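PDB 2YHG: cellulose-binding protein from Saccharophagus degradans, which is of uncertain function but, through its nucleoside hydrolase-like domain, possibly hydrolyses glycosidic bonds in carbohydrate metabolism. Local coordinates for residues R206-Y211 with A276-M281. Sequence-based numbering, arbitrary orientation.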
loop_
_atom_site.group_PDB
_atom_site.type_symbol
_atom_site.label_atom_id
_atom_site.label_comp_id
_atom_site.label_asym_id
_atom_site.label_seq_id
_atom_site.Cartn_x
_atom_site.Cartn_y
_atom_site.Cartn_z
ATOM N N ARG A 206 -3.844 -1.821 11.937
ATOM C CA ARG A 206 -2.689 -2.521 12.505
ATOM C C ARG A 206 -2.653 -3.896 11.859
ATOM O O ARG A 206 -3.403 -4.792 12.253
ATOM C CB ARG A 206 -2.702 -2.587 14.034
ATOM C CG ARG A 206 -1.528 -3.313 14.633
ATOM C CD ARG A 206 -1.406 -3.192 16.147
ATOM N NE ARG A 206 -0.898 -1.884 16.523
ATOM C CZ ARG A 206 -0.695 -1.486 17.775
ATOM N NH1 ARG A 206 -1.147 -2.196 18.796
ATOM N NH2 ARG A 206 -0.033 -0.356 18.016
ATOM N N ALA A 207 -1.841 -4.031 10.826
ATOM C CA ALA A 207 -1.763 -5.260 10.053
ATOM C C ALA A 207 -0.843 -6.246 10.735
ATOM O O ALA A 207 0.277 -5.888 11.127
ATOM C CB ALA A 207 -1.252 -4.968 8.657
ATOM N N ARG A 208 -1.276 -7.483 10.852
ATOM C CA ARG A 208 -0.473 -8.493 11.515
ATOM C C ARG A 208 -0.172 -9.707 10.675
ATOM O O ARG A 208 0.775 -10.452 10.971
ATOM C CB ARG A 208 -1.136 -8.922 12.799
ATOM C CG ARG A 208 -1.378 -7.784 13.773
ATOM C CD ARG A 208 -2.074 -8.307 15.045
ATOM N NE ARG A 208 -3.433 -8.715 14.735
ATOM C CZ ARG A 208 -4.122 -9.581 15.481
ATOM N NH1 ARG A 208 -3.607 -10.075 16.610
ATOM N NH2 ARG A 208 -5.301 -10.002 15.048
ATOM N N SER A 209 -0.945 -9.948 9.626
ATOM C CA SER A 209 -0.779 -11.170 8.846
ATOM C C SER A 209 0.071 -10.893 7.612
ATOM O O SER A 209 -0.401 -10.977 6.456
ATOM C CB SER A 209 -2.135 -11.771 8.461
ATOM O OG SER A 209 -2.850 -12.257 9.584
ATOM N N VAL A 210 1.323 -10.549 7.865
ATOM C CA VAL A 210 2.207 -9.951 6.877
ATOM C C VAL A 210 3.339 -10.889 6.454
ATOM O O VAL A 210 4.293 -10.448 5.809
ATOM C CB VAL A 210 2.781 -8.594 7.365
ATOM C CG1 VAL A 210 1.638 -7.601 7.533
ATOM C CG2 VAL A 210 3.609 -8.768 8.645
ATOM N N TYR A 211 3.218 -12.175 6.766
ATOM C CA TYR A 211 4.323 -13.118 6.683
ATOM C C TYR A 211 4.112 -14.275 5.712
ATOM O O TYR A 211 4.975 -15.152 5.645
ATOM C CB TYR A 211 4.601 -13.696 8.056
ATOM C CG TYR A 211 5.163 -12.708 9.052
ATOM C CD1 TYR A 211 6.415 -12.161 8.876
ATOM C CD2 TYR A 211 4.450 -12.318 10.158
ATOM C CE1 TYR A 211 6.946 -11.254 9.813
ATOM C CE2 TYR A 211 4.998 -11.485 11.119
ATOM C CZ TYR A 211 6.255 -10.974 10.947
ATOM O OH TYR A 211 6.841 -10.218 11.945
ATOM N N ALA A 276 -10.960 -5.111 18.991
ATOM C CA ALA A 276 -10.568 -4.481 20.243
ATOM C C ALA A 276 -9.231 -5.017 20.737
ATOM O O ALA A 276 -8.952 -6.217 20.691
ATOM C CB ALA A 276 -11.636 -4.748 21.326
ATOM N N GLY A 277 -8.391 -4.126 21.244
ATOM C CA GLY A 277 -7.211 -4.512 21.959
ATOM C C GLY A 277 -6.169 -5.233 21.144
ATOM O O GLY A 277 -5.414 -6.045 21.667
ATOM N N VAL A 278 -6.044 -4.895 19.863
ATOM C CA VAL A 278 -5.065 -5.557 18.976
ATOM C C VAL A 278 -3.665 -5.248 19.524
ATOM O O VAL A 278 -3.250 -4.081 19.573
ATOM C CB VAL A 278 -5.189 -5.097 17.525
ATOM C CG1 VAL A 278 -4.147 -5.784 16.672
ATOM C CG2 VAL A 278 -6.562 -5.406 16.973
ATOM N N ARG A 279 -2.939 -6.261 19.950
ATOM C CA ARG A 279 -1.661 -6.060 20.615
ATOM C C ARG A 279 -0.497 -5.974 19.641
ATOM O O ARG A 279 -0.460 -6.687 18.635
ATOM C CB ARG A 279 -1.409 -7.164 21.635
ATOM C CG ARG A 279 -2.448 -7.260 22.749
ATOM C CD ARG A 279 -2.625 -5.965 23.501
ATOM N NE ARG A 279 -3.458 -6.139 24.681
ATOM C CZ ARG A 279 -4.306 -5.236 25.183
ATOM N NH1 ARG A 279 -4.615 -4.134 24.531
ATOM N NH2 ARG A 279 -4.829 -5.435 26.396
ATOM N N GLY A 280 0.456 -5.140 19.989
ATOM C CA GLY A 280 1.697 -4.988 19.247
ATOM C C GLY A 280 2.671 -6.116 19.521
ATOM O O GLY A 280 2.372 -7.098 20.200
ATOM N N MET A 281 3.863 -5.953 18.989
ATOM C CA MET A 281 4.907 -6.949 19.092
ATOM C C MET A 281 5.460 -7.054 20.496
ATOM O O MET A 281 5.247 -6.215 21.359
ATOM C CB MET A 281 6.021 -6.619 18.104
ATOM C CG MET A 281 5.551 -6.577 16.654
ATOM S SD MET A 281 6.853 -6.457 15.412
ATOM C CE MET A 281 7.345 -8.174 15.314
HETATM O O HOH W 1 -1.616 -9.162 18.320
#
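Arg206 reaches from the end of strand 203-207 to the backbone of Val278, giving NH1 to its carbonyl O at 2.9 Å. This hydrogen bond is bent, 136° at the hydrogen, and the acceptor lies 16° out of the guanidinium plane. With CG anti to the backbone N (chi1 180°), the side chain runs extended as far as CD and then turns at chi3, which brings the guanidinium to the chain at Val278-Gly280; Gly280 CA sits over one of its faces. Its charge is met by two acids, NE by Asp184 and NH1 also by Asp288, while NH2 bonds to Thr193. Asp288 takes the N-H of Gly280 as well, so one carboxylate ties both segments together.

The apolar part centres on Val278, whose CG1 touches both arginines. It lies 3.8 Å from CD of Arg206 and packs against Arg208, 3.6 Å from NE, over a face of the guanidinium. Further along, OH of Tyr211 comes within 4.0 Å of CE of Met281, a van der Waals touch.

A water bridges the two segments: it accepts from NH1 of Arg208 at 2.8 Å, in the guanidinium plane, and donates to O of Arg279 at 2.7 Å.

The contact fastens the loop after strand 273-276 to the end of an outermost strand of the parallel sheet of the nucleoside hydrolase-like domain. Strand 180-185 flanks 203-207 within that sheet, and strand 295-298 packs against both Arg206 and Val278, through Met296 and Thr298 respectively.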